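Local atomic coordinates of VirX1 (Cyanophage Syn10, PDB entry 6QGM), a protein that iodinates diverse substrates as a viral halogenase, and is probably flavin-dependent like other members of the tryptophan halogenase family. Residues E123-E128 and K499-H504; N137-E142 and K503-M508; K252-R257 and A308-H313; Y294-S297 and S302-D305. All blocks are in the same frame, centred on the assembly; numbering follows the deposited sequence.

Contact 1: E123-E128 and K499-H504; sequences EDFPPE and KDWLKH
Phe125 and Trp501 form the tight, buried part of this contact. The closest approach is from Phe125 CE1 to Trp501 CE3, at 3.6 Å. Phe125 CE1 also lies 3.8 Å from Trp501 CZ3. The two side chains run past each other in opposite directions. Their planes are inclined at 38°, with the centroids of the phenyl ring and the six-membered indole ring 5.5 Å apart. This oblique meeting is neither a stack nor an edge-to-face pair. Trp501 reaches the loop because its CG is anti to the backbone N (chi1 -172°). Phe104 meets the same indole edge-to-face, and Phe133 adds a further ring.

The other part is looser and more polar. Leu502, one residue further along the helix, and Asp124 are both partly exposed. Leu502 CD1 lies 3.8 Å from Asp124 OD2, and the two side chains cross at about a right angle. This is plain van der Waals contact. The carboxylate has its charge partner in Arg498, which forms a salt bridge with Asp124 OD2 from the preceding turn of the helix. Leu502 CD2 is 4.4 Å from Phe125 CZ, a loose approach. The arrangement is a loop packed on a helix through an aromatic cluster of Phe125, Trp501, Phe104 and Phe133, joining the connection between helices 113-120 and 129-134 to helix 494-512 near the C-terminus.

Contact 2: N137-E142 and K503-M508; sequences NTYLAE and KHYESM
Tyr139 reaches across to Tyr505 and Met508 and carries nearly all of this contact. Its CB points toward helix 503-508. CG lies anti to the carbonyl carbon (chi1 -63°), which sends the ring out across the gap between the helices. The first ring atom to meet the other helix is Tyr139 CE1, 3.3 Å from Tyr505 CD1. Tyr505 CD1 stands at the edge of the Tyr139 ring, near its plane. The two tyrosines therefore meet rim to rim, with planes at 36° and neither ring over the face of the other.

Further out, Tyr139 CZ lies 4.0 Å from Met508 CB. Met508 CB sits over one face of the Tyr139 ring as a CH-pi contact, 4.2 Å from the centroid. The sulfur stands above the face at a greater distance, with Met508 SD 4.8 Å from the Tyr139 centroid, so the pair is also a Met-aromatic contact. The contact ties helix 494-512, near the C-terminus, to helix 137-143, some 360 residues earlier. The axes of segments 137-142 and 503-508 cross at -44° and come no closer than 11.7 Å, a gap the tyrosine bridges.

The phenol oxygen comes last. Tyr139 OH lies 3.6 Å from Tyr505 CD1 and 3.9 Å from Tyr505 CA, beside the helix backbone. Tyr139 OH is also 4.3 Å from His504 CD2. Arg132 of helix 129-134 touches both Tyr139 and Tyr505.

Contact 3: K252-R257 and A308-H313; sequences KAMATR and AEFREH
Phe310 places its ring against Met254 and Thr256 by setting CG anti to the backbone N (chi1 -174°), beside the carbonyl carbon. Met254 answers from the strand with CG held between its own backbone N and carbonyl carbon (chi1 53°), and its chain bends at the thioether. These choices bring the sulfur alongside the base of the phenylalanine. Met254 SD lies 3.9 Å from Phe310 CD2 and 4.1 Å from Phe310 CB. The two side chains slide past each other in opposite directions. Met254 SD is 4.9 Å from the Phe310 ring centroid and 55° off the ring normal, an oblique Met-aromatic contact.

The fold here is a helix laid on one face of a mixed sheet. Helix 303-314 covers strand 252-258, and Phe310 also touches Thr292 and Val281 of the strands beyond it. Met254 and Thr256, two residues apart, both point toward the helix. Ala255 between them points away and touches Trp282.

Thr256 uses its methyl branch. Thr256 CG2 lies 3.6 Å from Phe310 CE2 and 3.8 Å from Phe310 CZ, so it meets the outer end of the ring while Met254 meets the inner part. The other branch of Thr256, OG1, is hydrogen-bonded to the backbone oxygen of Lys322, just before strand 324-327.

Contact 4: Y294-S297 and S302-D305; sequences YCYS and SKDD
Tyr296 meets Lys303 through its phenol oxygen. Tyr296 OH lies 3.7 Å from Lys303 CG, 3.8 Å from Lys303 CA and 4.0 Å from Lys303 CB. These are contacts with the aliphatic root of the lysine, and no hydrogen bond crosses between the segments. Tyr296 has CG between its backbone N and carbonyl carbon (chi1 67°). This torsion carries the ring toward the start of the helix. Lys303 has CG anti to its backbone N (chi1 -170°), which carries CG and the rest of the chain past the phenol oxygen, and the chain bends at chi3. The two side chains cross at a slant. On the loop side, Tyr296 CE2 is 4.3 Å from Ser302 O.

Ser302 is the N-cap of the helix. Ser302 OG accepts a hydrogen bond from the backbone N of Asp305 at 3.0 Å, with an N-H...O angle of 155°. That bond caps the first turn. Ser302 CB points away from the strand. Tyr294, two residues before Tyr296, also points toward the helix, and Tyr296 CB sits over one face of its ring.

The contact lies where strand 290-296 passes through a short loop into helix 303-314. The helix then leads to strand 324-327, parallel to 290-296. Antiparallel strand 252-258 lies between them, making a split beta-alpha-beta unit.

In the fold
Contacts 1 and 2 share helix 494-512. Their centres are 11 Å apart, and Trp501 CZ2 touches Tyr139 OH at 3.7 Å. Contacts 3 and 4, centres 8 Å apart, form a second group. Met254 CE packs 3.6 Å from Tyr296 CE1. Probable hydrogen bonds run from Met254 O to Tyr294 N, 2.9 Å, and, weakly, from Glu309 OE1 to Tyr294 OH, 2.6 Å. The groups do not touch: the nearest atoms of contacts 2 and 3 are about 17 Å apart. Strand 279-285 of the same beta sheet carries Trp280 and Trp282, which fit the WxWxIP signature of flavin-dependent halogenases. They lie on the side away from helix 303-314, possibly nearer the active site.

Contact 1: E123-E128 and K499-H504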
loop_
_atom_site.group_PDB
_atom_site.type_symbol
_atom_site.label_atom_id
_atom_site.label_comp_id
_atom_site.label_asym_id
_atom_site.label_seq_id
_atom_site.Cartn_x
_atom_site.Cartn_y
_atom_site.Cartn_z
ATOM N N GLU B 123 -36.433 14.768 -5.302
ATOM C CA GLU B 123 -37.157 15.871 -4.612
ATOM C C GLU B 123 -37.053 15.693 -3.096
ATOM O O GLU B 123 -37.028 16.715 -2.416
ATOM C CB GLU B 123 -38.618 15.938 -5.058
ATOM C CG GLU B 123 -38.794 16.203 -6.545
ATOM C CD GLU B 123 -37.987 17.369 -7.108
ATOM O OE1 GLU B 123 -37.843 18.403 -6.408
ATOM O OE2 GLU B 123 -37.472 17.233 -8.247
ATOM N N ASP B 124 -36.935 14.464 -2.593
ATOM C CA ASP B 124 -36.891 14.173 -1.133
ATOM C C ASP B 124 -35.455 14.147 -0.598
ATOM O O ASP B 124 -35.297 14.233 0.638
ATOM C CB ASP B 124 -37.587 12.850 -0.816
ATOM C CG ASP B 124 -39.068 12.876 -1.122
ATOM O OD1 ASP B 124 -39.675 13.965 -0.974
ATOM O OD2 ASP B 124 -39.599 11.807 -1.493
ATOM N N PHE B 125 -34.448 14.019 -1.467
ATOM C CA PHE B 125 -33.036 13.790 -1.048
ATOM C C PHE B 125 -32.077 14.681 -1.838
ATOM O O PHE B 125 -31.151 14.195 -2.488
ATOM C CB PHE B 125 -32.697 12.299 -1.165
ATOM C CG PHE B 125 -33.422 11.448 -0.163
ATOM C CD1 PHE B 125 -32.911 11.268 1.110
ATOM C CD2 PHE B 125 -34.619 10.837 -0.492
ATOM C CE1 PHE B 125 -33.601 10.506 2.041
ATOM C CE2 PHE B 125 -35.298 10.062 0.435
ATOM C CZ PHE B 125 -34.788 9.901 1.700
ATOM N N PRO B 126 -32.224 16.017 -1.757
ATOM C CA PRO B 126 -31.214 16.922 -2.304
ATOM C C PRO B 126 -29.892 16.763 -1.561
ATOM O O PRO B 126 -29.860 16.167 -0.483
ATOM C CB PRO B 126 -31.812 18.319 -2.069
ATOM C CG PRO B 126 -32.736 18.119 -0.893
ATOM C CD PRO B 126 -33.332 16.742 -1.112
ATOM N N PRO B 127 -28.773 17.290 -2.116
ATOM C CA PRO B 127 -27.444 17.127 -1.502
ATOM C C PRO B 127 -27.352 17.424 0.011
ATOM O O PRO B 127 -26.595 16.741 0.692
ATOM C CB PRO B 127 -26.585 18.114 -2.308
ATOM C CG PRO B 127 -27.249 18.177 -3.673
ATOM C CD PRO B 127 -28.730 18.032 -3.389
ATOM N N GLU B 128 -28.122 18.389 0.529
ATOM C CA GLU B 128 -28.062 18.782 1.957
ATOM C C GLU B 128 -28.601 17.660 2.852
ATOM O O GLU B 128 -28.439 17.787 4.080
ATOM C CB GLU B 128 -28.826 20.081 2.233
ATOM C CG GLU B 128 -30.295 20.049 1.861
ATOM C CD GLU B 128 -30.609 20.561 0.450
ATOM O OE1 GLU B 128 -29.694 20.511 -0.425
ATOM O OE2 GLU B 128 -31.786 20.992 0.214
ATOM N N LYS B 499 -39.860 6.441 3.261
ATOM C CA LYS B 499 -41.019 6.791 4.130
ATOM C C LYS B 499 -40.551 6.829 5.587
ATOM O O LYS B 499 -40.832 7.822 6.249
ATOM C CB LYS B 499 -42.163 5.784 3.910
ATOM C CG LYS B 499 -43.366 5.836 4.847
ATOM C CD LYS B 499 -43.908 4.451 5.218
ATOM C CE LYS B 499 -45.180 4.526 6.022
ATOM N NZ LYS B 499 -46.260 5.143 5.220
ATOM N N ASP B 500 -39.847 5.798 6.054
ATOM C CA ASP B 500 -39.395 5.665 7.467
ATOM C C ASP B 500 -38.440 6.807 7.802
ATOM O O ASP B 500 -38.618 7.419 8.871
ATOM C CB ASP B 500 -38.734 4.315 7.752
ATOM C CG ASP B 500 -39.729 3.161 7.865
ATOM O OD1 ASP B 500 -40.959 3.422 7.907
ATOM O OD2 ASP B 500 -39.278 2.002 7.904
ATOM N N TRP B 501 -37.472 7.095 6.935
ATOM C CA TRP B 501 -36.482 8.173 7.195
ATOM C C TRP B 501 -37.186 9.539 7.175
ATOM O O TRP B 501 -36.981 10.301 8.139
ATOM C CB TRP B 501 -35.276 8.159 6.249
ATOM C CG TRP B 501 -34.266 9.156 6.738
ATOM C CD1 TRP B 501 -33.394 8.987 7.777
ATOM C CD2 TRP B 501 -34.126 10.526 6.312
ATOM N NE1 TRP B 501 -32.685 10.138 7.981
ATOM C CE2 TRP B 501 -33.103 11.095 7.096
ATOM C CE3 TRP B 501 -34.733 11.310 5.322
ATOM C CZ2 TRP B 501 -32.684 12.410 6.923
ATOM C CZ3 TRP B 501 -34.325 12.614 5.155
ATOM C CH2 TRP B 501 -33.322 13.161 5.959
ATOM N N LEU B 502 -37.981 9.842 6.145
ATOM C CA LEU B 502 -38.697 11.142 6.035
ATOM C C LEU B 502 -39.514 11.355 7.310
ATOM O O LEU B 502 -39.531 12.509 7.834
ATOM C CB LEU B 502 -39.577 11.165 4.783
ATOM C CG LEU B 502 -38.823 11.273 3.452
ATOM C CD1 LEU B 502 -39.779 11.217 2.273
ATOM C CD2 LEU B 502 -37.951 12.515 3.383
ATOM N N LYS B 503 -40.123 10.290 7.831
ATOM C CA LYS B 503 -40.878 10.353 9.106
ATOM C C LYS B 503 -39.893 10.694 10.223
ATOM O O LYS B 503 -40.184 11.627 10.989
ATOM C CB LYS B 503 -41.635 9.048 9.403
ATOM C CG LYS B 503 -42.835 9.245 10.314
ATOM C CD LYS B 503 -43.149 8.100 11.259
ATOM C CE LYS B 503 -43.929 8.566 12.476
ATOM N NZ LYS B 503 -44.593 7.422 13.135
ATOM N N HIS B 504 -38.759 9.987 10.298
ATOM C CA HIS B 504 -37.744 10.165 11.370
ATOM C C HIS B 504 -37.220 11.600 11.338
ATOM O O HIS B 504 -37.042 12.164 12.419
ATOM C CB HIS B 504 -36.626 9.116 11.284
ATOM C CG HIS B 504 -35.414 9.444 12.096
ATOM N ND1 HIS B 504 -35.232 9.057 13.386
ATOM C CD2 HIS B 504 -34.276 10.066 11.747
ATOM C CE1 HIS B 504 -34.054 9.479 13.811
ATOM N NE2 HIS B 504 -33.464 10.114 12.842
#

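Contact 2: N137-E142 and K503-M508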
loop_
_atom_site.group_PDB
_atom_site.type_symbol
_atom_site.label_atom_id
_atom_site.label_comp_id
_atom_site.label_asym_id
_atom_site.label_seq_id
_atom_site.Cartn_x
_atom_site.Cartn_y
_atom_site.Cartn_z
ATOM N N ASN B 137 -25.917 15.296 14.602
ATOM C CA ASN B 137 -25.254 16.555 15.015
ATOM C C ASN B 137 -25.713 17.634 14.031
ATOM O O ASN B 137 -25.938 18.765 14.471
ATOM C CB ASN B 137 -23.732 16.394 15.104
ATOM C CG ASN B 137 -23.074 17.400 16.022
ATOM O OD1 ASN B 137 -23.757 18.227 16.633
ATOM N ND2 ASN B 137 -21.755 17.334 16.133
ATOM N N THR B 138 -25.888 17.265 12.762
ATOM C CA THR B 138 -26.429 18.110 11.654
ATOM C C THR B 138 -27.663 18.906 12.107
ATOM O O THR B 138 -27.742 20.097 11.778
ATOM C CB THR B 138 -26.796 17.245 10.441
ATOM O OG1 THR B 138 -25.670 16.408 10.165
ATOM C CG2 THR B 138 -27.182 18.054 9.219
ATOM N N TYR B 139 -28.592 18.276 12.822
ATOM C CA TYR B 139 -29.866 18.897 13.278
ATOM C C TYR B 139 -29.596 20.010 14.295
ATOM O O TYR B 139 -30.276 21.052 14.218
ATOM C CB TYR B 139 -30.795 17.857 13.904
ATOM C CG TYR B 139 -31.253 16.777 12.958
ATOM C CD1 TYR B 139 -32.236 17.032 12.022
ATOM C CD2 TYR B 139 -30.737 15.498 13.019
ATOM C CE1 TYR B 139 -32.658 16.052 11.145
ATOM C CE2 TYR B 139 -31.174 14.499 12.171
ATOM C CZ TYR B 139 -32.149 14.774 11.232
ATOM O OH TYR B 139 -32.589 13.806 10.373
ATOM N N LEU B 140 -28.673 19.787 15.238
ATOM C CA LEU B 140 -28.260 20.800 16.249
ATOM C C LEU B 140 -27.721 22.023 15.493
ATOM O O LEU B 140 -28.172 23.156 15.765
ATOM C CB LEU B 140 -27.187 20.215 17.171
ATOM C CG LEU B 140 -27.610 19.012 18.014
ATOM C CD1 LEU B 140 -26.456 18.512 18.896
ATOM C CD2 LEU B 140 -28.849 19.337 18.855
ATOM N N ALA B 141 -26.790 21.782 14.570
ATOM C CA ALA B 141 -26.147 22.805 13.725
ATOM C C ALA B 141 -27.225 23.548 12.941
ATOM O O ALA B 141 -27.211 24.778 12.946
ATOM C CB ALA B 141 -25.144 22.159 12.813
ATOM N N GLU B 142 -28.158 22.819 12.336
ATOM C CA GLU B 142 -29.157 23.386 11.388
ATOM C C GLU B 142 -30.168 24.256 12.137
ATOM O O GLU B 142 -30.497 25.314 11.597
ATOM C CB GLU B 142 -29.852 22.283 10.583
ATOM C CG GLU B 142 -29.016 21.827 9.408
ATOM C CD GLU B 142 -29.728 21.036 8.327
ATOM O OE1 GLU B 142 -30.956 21.130 8.239
ATOM O OE2 GLU B 142 -29.038 20.343 7.546
ATOM N N LYS B 503 -40.123 10.290 7.831
ATOM C CA LYS B 503 -40.878 10.353 9.106
ATOM C C LYS B 503 -39.893 10.694 10.223
ATOM O O LYS B 503 -40.184 11.627 10.989
ATOM C CB LYS B 503 -41.635 9.048 9.403
ATOM C CG LYS B 503 -42.835 9.245 10.314
ATOM C CD LYS B 503 -43.149 8.100 11.259
ATOM C CE LYS B 503 -43.929 8.566 12.476
ATOM N NZ LYS B 503 -44.593 7.422 13.135
ATOM N N HIS B 504 -38.759 9.987 10.298
ATOM C CA HIS B 504 -37.744 10.165 11.370
ATOM C C HIS B 504 -37.220 11.600 11.338
ATOM O O HIS B 504 -37.042 12.164 12.419
ATOM C CB HIS B 504 -36.626 9.116 11.284
ATOM C CG HIS B 504 -35.414 9.444 12.096
ATOM N ND1 HIS B 504 -35.232 9.057 13.386
ATOM C CD2 HIS B 504 -34.276 10.066 11.747
ATOM C CE1 HIS B 504 -34.054 9.479 13.811
ATOM N NE2 HIS B 504 -33.464 10.114 12.842
ATOM N N TYR B 505 -36.987 12.167 10.151
ATOM C CA TYR B 505 -36.493 13.553 9.990
ATOM C C TYR B 505 -37.552 14.501 10.587
ATOM O O TYR B 505 -37.199 15.259 11.508
ATOM C CB TYR B 505 -36.144 13.853 8.528
ATOM C CG TYR B 505 -35.957 15.326 8.255
ATOM C CD1 TYR B 505 -34.774 15.973 8.593
ATOM C CD2 TYR B 505 -36.978 16.087 7.708
ATOM C CE1 TYR B 505 -34.610 17.336 8.395
ATOM C CE2 TYR B 505 -36.822 17.441 7.489
ATOM C CZ TYR B 505 -35.645 18.070 7.856
ATOM O OH TYR B 505 -35.502 19.407 7.638
ATOM N N GLU B 506 -38.806 14.431 10.120
ATOM C CA GLU B 506 -39.875 15.372 10.532
ATOM C C GLU B 506 -39.990 15.368 12.057
ATOM O O GLU B 506 -40.102 16.472 12.638
ATOM C CB GLU B 506 -41.206 15.078 9.835
ATOM C CG GLU B 506 -41.233 15.494 8.370
ATOM C CD GLU B 506 -40.675 16.873 7.982
ATOM O OE1 GLU B 506 -40.974 17.884 8.690
ATOM O OE2 GLU B 506 -39.914 16.940 6.964
ATOM N N SER B 507 -39.892 14.207 12.708
ATOM C CA SER B 507 -40.039 14.085 14.182
ATOM C C SER B 507 -38.739 14.504 14.884
ATOM O O SER B 507 -38.813 14.967 16.036
ATOM C CB SER B 507 -40.469 12.713 14.585
ATOM O OG SER B 507 -39.513 11.768 14.176
ATOM N N MET B 508 -37.591 14.363 14.218
ATOM C CA MET B 508 -36.269 14.747 14.778
ATOM C C MET B 508 -36.185 16.272 14.845
ATOM O O MET B 508 -35.617 16.780 15.814
ATOM C CB MET B 508 -35.121 14.199 13.916
ATOM C CG MET B 508 -34.470 12.992 14.487
ATOM S SD MET B 508 -33.505 13.451 15.910
ATOM C CE MET B 508 -33.213 11.778 16.462
#

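Contact 3: K252-R257 and A308-H313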
loop_
_atom_site.group_PDB
_atom_site.type_symbol
_atom_site.label_atom_id
_atom_site.label_comp_id
_atom_site.label_asym_id
_atom_site.label_seq_id
_atom_site.Cartn_x
_atom_site.Cartn_y
_atom_site.Cartn_z
ATOM N N LYS B 252 -3.503 35.409 0.209
ATOM C CA LYS B 252 -3.810 36.640 0.984
ATOM C C LYS B 252 -5.005 36.382 1.901
ATOM O O LYS B 252 -5.860 35.528 1.550
ATOM C CB LYS B 252 -4.164 37.780 0.033
ATOM C CG LYS B 252 -3.127 38.092 -1.031
ATOM C CD LYS B 252 -1.753 38.354 -0.458
ATOM C CE LYS B 252 -0.743 38.781 -1.500
ATOM N NZ LYS B 252 0.129 39.871 -0.998
ATOM N N ALA B 253 -5.090 37.115 3.009
ATOM C CA ALA B 253 -6.298 37.187 3.867
ATOM C C ALA B 253 -6.463 38.618 4.375
ATOM O O ALA B 253 -5.458 39.289 4.616
ATOM C CB ALA B 253 -6.219 36.201 5.011
ATOM N N MET B 254 -7.697 39.083 4.475
ATOM C CA MET B 254 -8.072 40.257 5.298
ATOM C C MET B 254 -9.082 39.755 6.341
ATOM O O MET B 254 -9.770 38.752 6.072
ATOM C CB MET B 254 -8.651 41.389 4.435
ATOM C CG MET B 254 -9.784 40.959 3.532
ATOM S SD MET B 254 -10.299 42.222 2.393
ATOM C CE MET B 254 -8.908 42.256 1.269
ATOM N N ALA B 255 -9.106 40.375 7.522
ATOM C CA ALA B 255 -9.917 39.945 8.684
ATOM C C ALA B 255 -10.470 41.185 9.382
ATOM O O ALA B 255 -9.883 42.279 9.234
ATOM C CB ALA B 255 -9.089 39.090 9.605
ATOM N N THR B 256 -11.592 41.017 10.075
ATOM C CA THR B 256 -12.315 42.115 10.751
ATOM C C THR B 256 -13.164 41.552 11.895
ATOM O O THR B 256 -13.314 40.304 12.011
ATOM C CB THR B 256 -13.122 42.929 9.725
ATOM O OG1 THR B 256 -13.571 44.133 10.344
ATOM C CG2 THR B 256 -14.304 42.178 9.141
ATOM N N ARG B 257 -13.692 42.466 12.702
ATOM C CA ARG B 257 -14.633 42.203 13.812
ATOM C C ARG B 257 -15.934 42.907 13.430
ATOM O O ARG B 257 -15.846 44.073 13.078
ATOM C CB ARG B 257 -14.035 42.716 15.122
ATOM C CG ARG B 257 -12.964 41.827 15.727
ATOM C CD ARG B 257 -12.233 42.530 16.846
ATOM N NE ARG B 257 -10.881 41.985 16.962
ATOM C CZ ARG B 257 -10.123 42.028 18.052
ATOM N NH1 ARG B 257 -10.574 42.582 19.169
ATOM N NH2 ARG B 257 -8.907 41.493 18.018
ATOM N N ALA B 308 -13.419 45.649 -1.443
ATOM C CA ALA B 308 -14.713 46.188 -1.911
ATOM C C ALA B 308 -15.734 45.036 -1.931
ATOM O O ALA B 308 -16.843 45.201 -1.392
ATOM C CB ALA B 308 -14.527 46.859 -3.251
ATOM N N GLU B 309 -15.350 43.905 -2.526
ATOM C CA GLU B 309 -16.071 42.600 -2.461
ATOM C C GLU B 309 -16.500 42.301 -1.020
ATOM O O GLU B 309 -17.706 42.078 -0.800
ATOM C CB GLU B 309 -15.152 41.467 -2.911
ATOM C CG GLU B 309 -15.443 40.907 -4.284
ATOM C CD GLU B 309 -14.669 39.620 -4.521
ATOM O OE1 GLU B 309 -15.173 38.547 -4.064
ATOM O OE2 GLU B 309 -13.536 39.699 -5.106
ATOM N N PHE B 310 -15.539 42.292 -0.089
ATOM C CA PHE B 310 -15.699 41.841 1.321
ATOM C C PHE B 310 -16.703 42.734 2.054
ATOM O O PHE B 310 -17.624 42.202 2.698
ATOM C CB PHE B 310 -14.341 41.794 2.024
ATOM C CG PHE B 310 -14.370 41.207 3.418
ATOM C CD1 PHE B 310 -15.113 40.070 3.710
ATOM C CD2 PHE B 310 -13.616 41.771 4.433
ATOM C CE1 PHE B 310 -15.122 39.540 4.991
ATOM C CE2 PHE B 310 -13.626 41.241 5.716
ATOM C CZ PHE B 310 -14.373 40.121 5.992
ATOM N N ARG B 311 -16.526 44.052 1.935
ATOM C CA ARG B 311 -17.420 45.086 2.536
ATOM C C ARG B 311 -18.836 44.932 1.964
ATOM O O ARG B 311 -19.777 44.929 2.767
ATOM C CB ARG B 311 -16.875 46.496 2.294
ATOM C CG ARG B 311 -15.622 46.804 3.086
ATOM C CD ARG B 311 -15.126 48.213 2.905
ATOM N NE ARG B 311 -13.836 48.364 3.564
ATOM C CZ ARG B 311 -13.672 48.571 4.871
ATOM N NH1 ARG B 311 -14.715 48.660 5.685
ATOM N NH2 ARG B 311 -12.452 48.689 5.360
ATOM N N GLU B 312 -18.966 44.791 0.639
ATOM C CA GLU B 312 -20.265 44.584 -0.058
ATOM C C GLU B 312 -20.936 43.354 0.551
ATOM O O GLU B 312 -22.115 43.446 0.923
ATOM C CB GLU B 312 -20.079 44.447 -1.579
ATOM C CG GLU B 312 -19.988 45.781 -2.323
ATOM C CD GLU B 312 -19.873 45.713 -3.847
ATOM O OE1 GLU B 312 -19.222 44.767 -4.372
ATOM O OE2 GLU B 312 -20.439 46.606 -4.515
ATOM N N HIS B 313 -20.192 42.254 0.679
ATOM C CA HIS B 313 -20.677 40.961 1.216
ATOM C C HIS B 313 -21.174 41.131 2.649
ATOM O O HIS B 313 -22.138 40.444 2.999
ATOM C CB HIS B 313 -19.590 39.890 1.145
ATOM C CG HIS B 313 -19.946 38.649 1.891
ATOM N ND1 HIS B 313 -20.855 37.727 1.408
ATOM C CD2 HIS B 313 -19.542 38.194 3.095
ATOM C CE1 HIS B 313 -20.999 36.767 2.288
ATOM N NE2 HIS B 313 -20.200 37.021 3.329
#

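Contact 4: Y294-S297 and S302-D305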
loop_
_atom_site.group_PDB
_atom_site.type_symbol
_atom_site.label_atom_id
_atom_site.label_comp_id
_atom_site.label_asym_id
_atom_site.label_seq_id
_atom_site.Cartn_x
_atom_site.Cartn_y
_atom_site.Cartn_z
ATOM N N TYR B 294 -11.839 37.419 4.537
ATOM C CA TYR B 294 -11.772 36.939 3.138
ATOM C C TYR B 294 -10.409 36.269 2.946
ATOM O O TYR B 294 -9.398 36.955 3.168
ATOM C CB TYR B 294 -11.954 38.131 2.190
ATOM C CG TYR B 294 -12.293 37.836 0.744
ATOM C CD1 TYR B 294 -12.339 36.539 0.234
ATOM C CD2 TYR B 294 -12.525 38.870 -0.137
ATOM C CE1 TYR B 294 -12.630 36.294 -1.097
ATOM C CE2 TYR B 294 -12.829 38.640 -1.470
ATOM C CZ TYR B 294 -12.887 37.350 -1.948
ATOM O OH TYR B 294 -13.199 37.123 -3.248
ATOM N N CYS B 295 -10.380 34.975 2.605
ATOM C CA CYS B 295 -9.205 34.297 1.990
ATOM C C CYS B 295 -9.345 34.396 0.475
ATOM O O CYS B 295 -10.369 33.904 -0.027
ATOM C CB CYS B 295 -9.132 32.822 2.347
ATOM S SG CYS B 295 -8.562 32.556 4.035
ATOM N N TYR B 296 -8.371 34.993 -0.214
ATOM C CA TYR B 296 -8.451 35.265 -1.668
ATOM C C TYR B 296 -7.093 35.047 -2.332
ATOM O O TYR B 296 -6.096 34.836 -1.628
ATOM C CB TYR B 296 -8.976 36.674 -1.929
ATOM C CG TYR B 296 -8.076 37.811 -1.508
ATOM C CD1 TYR B 296 -8.006 38.214 -0.185
ATOM C CD2 TYR B 296 -7.340 38.527 -2.439
ATOM C CE1 TYR B 296 -7.205 39.275 0.205
ATOM C CE2 TYR B 296 -6.534 39.589 -2.068
ATOM C CZ TYR B 296 -6.465 39.963 -0.737
ATOM O OH TYR B 296 -5.690 41.003 -0.327
ATOM N N SER B 297 -7.096 35.090 -3.663
ATOM C CA SER B 297 -5.933 34.829 -4.533
ATOM C C SER B 297 -5.558 36.112 -5.264
ATOM O O SER B 297 -6.367 36.566 -6.097
ATOM C CB SER B 297 -6.241 33.729 -5.499
ATOM O OG SER B 297 -5.168 33.515 -6.382
ATOM N N SER B 302 -7.056 42.172 -7.167
ATOM C CA SER B 302 -6.283 43.200 -6.419
ATOM C C SER B 302 -6.740 43.244 -4.954
ATOM O O SER B 302 -7.875 42.797 -4.657
ATOM C CB SER B 302 -6.462 44.545 -7.050
ATOM O OG SER B 302 -7.765 45.076 -6.802
ATOM N N LYS B 303 -5.898 43.800 -4.082
ATOM C CA LYS B 303 -6.204 44.007 -2.645
ATOM C C LYS B 303 -7.455 44.898 -2.521
ATOM O O LYS B 303 -8.383 44.539 -1.745
ATOM C CB LYS B 303 -4.971 44.573 -1.941
ATOM C CG LYS B 303 -5.056 44.612 -0.433
ATOM C CD LYS B 303 -3.882 45.306 0.228
ATOM C CE LYS B 303 -4.266 46.673 0.738
ATOM N NZ LYS B 303 -3.118 47.619 0.783
ATOM N N ASP B 304 -7.509 45.988 -3.292
ATOM C CA ASP B 304 -8.590 47.008 -3.256
ATOM C C ASP B 304 -9.923 46.382 -3.684
ATOM O O ASP B 304 -10.954 46.686 -3.054
ATOM C CB ASP B 304 -8.284 48.184 -4.181
ATOM C CG ASP B 304 -7.260 49.174 -3.647
ATOM O OD1 ASP B 304 -6.453 48.794 -2.760
ATOM O OD2 ASP B 304 -7.267 50.324 -4.142
ATOM N N ASP B 305 -9.897 45.569 -4.745
ATOM C CA ASP B 305 -11.093 44.889 -5.307
ATOM C C ASP B 305 -11.621 43.850 -4.305
ATOM O O ASP B 305 -12.855 43.786 -4.128
ATOM C CB ASP B 305 -10.783 44.214 -6.646
ATOM C CG ASP B 305 -10.753 45.128 -7.853
ATOM O OD1 ASP B 305 -10.694 46.366 -7.656
ATOM O OD2 ASP B 305 -10.791 44.581 -8.982
#